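Local coordinates for protein nucleotidyl transferase (Methanothermobacter thermautotrophicus, PDB 6PLJ) that probably transfers nucleotidyl groups, as expected of a MobA-like NTP transferase, in an archaeon whose cell wall is built of pseudomurein, at residues V153-R158 with V204-V209. Sequence-based numbering, arbitrary orientation.
Sequences VSILAR and VRLYGV
V153 and L206 cross at a slant on one face of a parallel strand pair, part of the mixed sheet at the core of this MobA-like, Rossmann-type α/β fold. With CG opposite the backbone N (chi1 -179°), the second torsion of L206 turns CD1 to the neighbouring strand. There CD1 lies 3.7 Å from V153 CG1 and 3.7 Å from I155 CG2, touching two residues branched at CB, whose bulk near the backbone suits an extended chain. V153 CG2 continues this apolar row to V204 CG1, 3.9 Å away, and helix 192-201 packs over the same face. S154, Y207, L156 and V209 point to the other face, against helix 138-147. S154 is small enough to fit beneath that helix, and in the conformer described its OG hydrogen-bonds to I144 O; the Y207 ring leads away from 153-158 and stacks on H147. G208, paired with I155, has no side chain to collide with A157 CB, which points toward 204-209 and sits 3.9 Å from G208 CA. Backbone bonds alternate along the pair. In the last, A157 N reaches V209 O at 2.9 Å from 44° above the carbonyl plane, although its N-H points almost straight at the oxygen (174°).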
loop_
_atom_site.group_PDB
_atom_site.type_symbol
_atom_site.label_atom_id
_atom_site.label_comp_id
_atom_site.label_asym_id
_atom_site.label_seq_id
_atom_site.Cartn_x
_atom_site.Cartn_y
_atom_site.Cartn_z
ATOM N N VAL A 153 -4.124 15.226 2.815
ATOM C CA VAL A 153 -3.801 13.809 2.752
ATOM C C VAL A 153 -5.087 13.070 3.049
ATOM O O VAL A 153 -5.824 13.432 3.986
ATOM C CB VAL A 153 -2.698 13.429 3.754
ATOM C CG1 VAL A 153 -2.387 11.937 3.679
ATOM C CG2 VAL A 153 -1.426 14.239 3.497
ATOM N N SER A 154 -5.388 12.063 2.240
ATOM C CA SER A 154 -6.554 11.225 2.447
ATOM C C SER A 154 -6.047 9.834 2.752
ATOM O O SER A 154 -4.980 9.443 2.297
ATOM C CB SER A 154 -7.437 11.224 1.208
ATOM O OG SER A 154 -6.718 10.711 0.108
ATOM N N ILE A 155 -6.797 9.093 3.549
ATOM C CA ILE A 155 -6.307 7.817 4.064
ATOM C C ILE A 155 -7.449 6.890 4.404
ATOM O O ILE A 155 -8.545 7.354 4.732
ATOM C CB ILE A 155 -5.425 8.082 5.306
ATOM C CG1 ILE A 155 -4.671 6.824 5.742
ATOM C CG2 ILE A 155 -6.242 8.692 6.454
ATOM C CD1 ILE A 155 -3.512 7.151 6.641
ATOM N N LEU A 156 -7.190 5.585 4.305
ATOM C CA LEU A 156 -8.170 4.589 4.734
ATOM C C LEU A 156 -8.299 4.666 6.253
ATOM O O LEU A 156 -7.342 4.471 6.979
ATOM C CB LEU A 156 -7.753 3.183 4.298
ATOM C CG LEU A 156 -8.752 2.055 4.588
ATOM C CD1 LEU A 156 -10.044 2.292 3.834
ATOM C CD2 LEU A 156 -8.151 0.699 4.232
ATOM N N ALA A 157 -9.508 4.968 6.707
ATOM C CA ALA A 157 -9.782 5.197 8.121
ATOM C C ALA A 157 -10.057 3.872 8.813
ATOM O O ALA A 157 -10.472 2.891 8.191
ATOM C CB ALA A 157 -10.981 6.116 8.269
ATOM N N ARG A 158 -9.816 3.861 10.115
ATOM C CA ARG A 158 -10.111 2.707 10.960
ATOM C C ARG A 158 -11.602 2.668 11.299
ATOM O O ARG A 158 -12.151 1.601 11.570
ATOM C CB ARG A 158 -9.234 2.775 12.215
ATOM C CG ARG A 158 -9.410 1.675 13.234
ATOM C CD ARG A 158 -9.125 0.287 12.681
ATOM N NE ARG A 158 -7.753 0.097 12.196
ATOM C CZ ARG A 158 -7.231 -1.092 11.857
ATOM N NH1 ARG A 158 -7.961 -2.209 11.925
ATOM N NH2 ARG A 158 -5.979 -1.175 11.432
ATOM N N VAL A 204 -1.205 19.520 8.999
ATOM C CA VAL A 204 -1.595 18.970 7.707
ATOM C C VAL A 204 -2.984 18.384 7.871
ATOM O O VAL A 204 -3.232 17.669 8.850
ATOM C CB VAL A 204 -0.647 17.843 7.243
ATOM C CG1 VAL A 204 -1.155 17.192 5.955
ATOM C CG2 VAL A 204 0.780 18.356 7.075
ATOM N N ARG A 205 -3.872 18.680 6.928
ATOM C CA ARG A 205 -5.247 18.201 6.983
ATOM C C ARG A 205 -5.209 16.726 6.566
ATOM O O ARG A 205 -4.657 16.404 5.522
ATOM C CB ARG A 205 -6.199 18.981 6.058
ATOM C CG ARG A 205 -5.982 20.490 5.884
ATOM C CD ARG A 205 -5.568 21.256 7.129
ATOM N NE ARG A 205 -6.559 21.242 8.200
ATOM C CZ ARG A 205 -6.392 21.869 9.361
ATOM N NH1 ARG A 205 -5.274 22.547 9.591
ATOM N NH2 ARG A 205 -7.333 21.816 10.293
ATOM N N LEU A 206 -5.747 15.853 7.410
ATOM C CA LEU A 206 -5.788 14.411 7.149
ATOM C C LEU A 206 -7.249 13.990 7.093
ATOM O O LEU A 206 -7.951 14.105 8.104
ATOM C CB LEU A 206 -5.041 13.662 8.244
ATOM C CG LEU A 206 -4.948 12.140 8.120
ATOM C CD1 LEU A 206 -4.197 11.757 6.845
ATOM C CD2 LEU A 206 -4.274 11.550 9.351
ATOM N N TYR A 207 -7.720 13.547 5.925
ATOM C CA TYR A 207 -9.118 13.114 5.757
ATOM C C TYR A 207 -9.231 11.595 5.735
ATOM O O TYR A 207 -8.669 10.935 4.853
ATOM C CB TYR A 207 -9.754 13.690 4.495
ATOM C CG TYR A 207 -11.237 13.425 4.427
ATOM C CD1 TYR A 207 -12.133 14.220 5.143
ATOM C CD2 TYR A 207 -11.748 12.358 3.697
ATOM C CE1 TYR A 207 -13.490 13.970 5.107
ATOM C CE2 TYR A 207 -13.106 12.095 3.664
ATOM C CZ TYR A 207 -13.972 12.917 4.373
ATOM O OH TYR A 207 -15.323 12.682 4.344
ATOM N N GLY A 208 -9.974 11.047 6.697
ATOM C CA GLY A 208 -10.213 9.617 6.762
ATOM C C GLY A 208 -11.390 9.186 5.913
ATOM O O GLY A 208 -12.474 9.786 5.969
ATOM N N VAL A 209 -11.179 8.146 5.115
ATOM C CA VAL A 209 -12.195 7.560 4.272
ATOM C C VAL A 209 -12.581 6.196 4.844
ATOM O O VAL A 209 -11.741 5.298 4.966
ATOM C CB VAL A 209 -11.678 7.431 2.832
ATOM C CG1 VAL A 209 -12.610 6.566 1.999
ATOM C CG2 VAL A 209 -11.505 8.827 2.235
#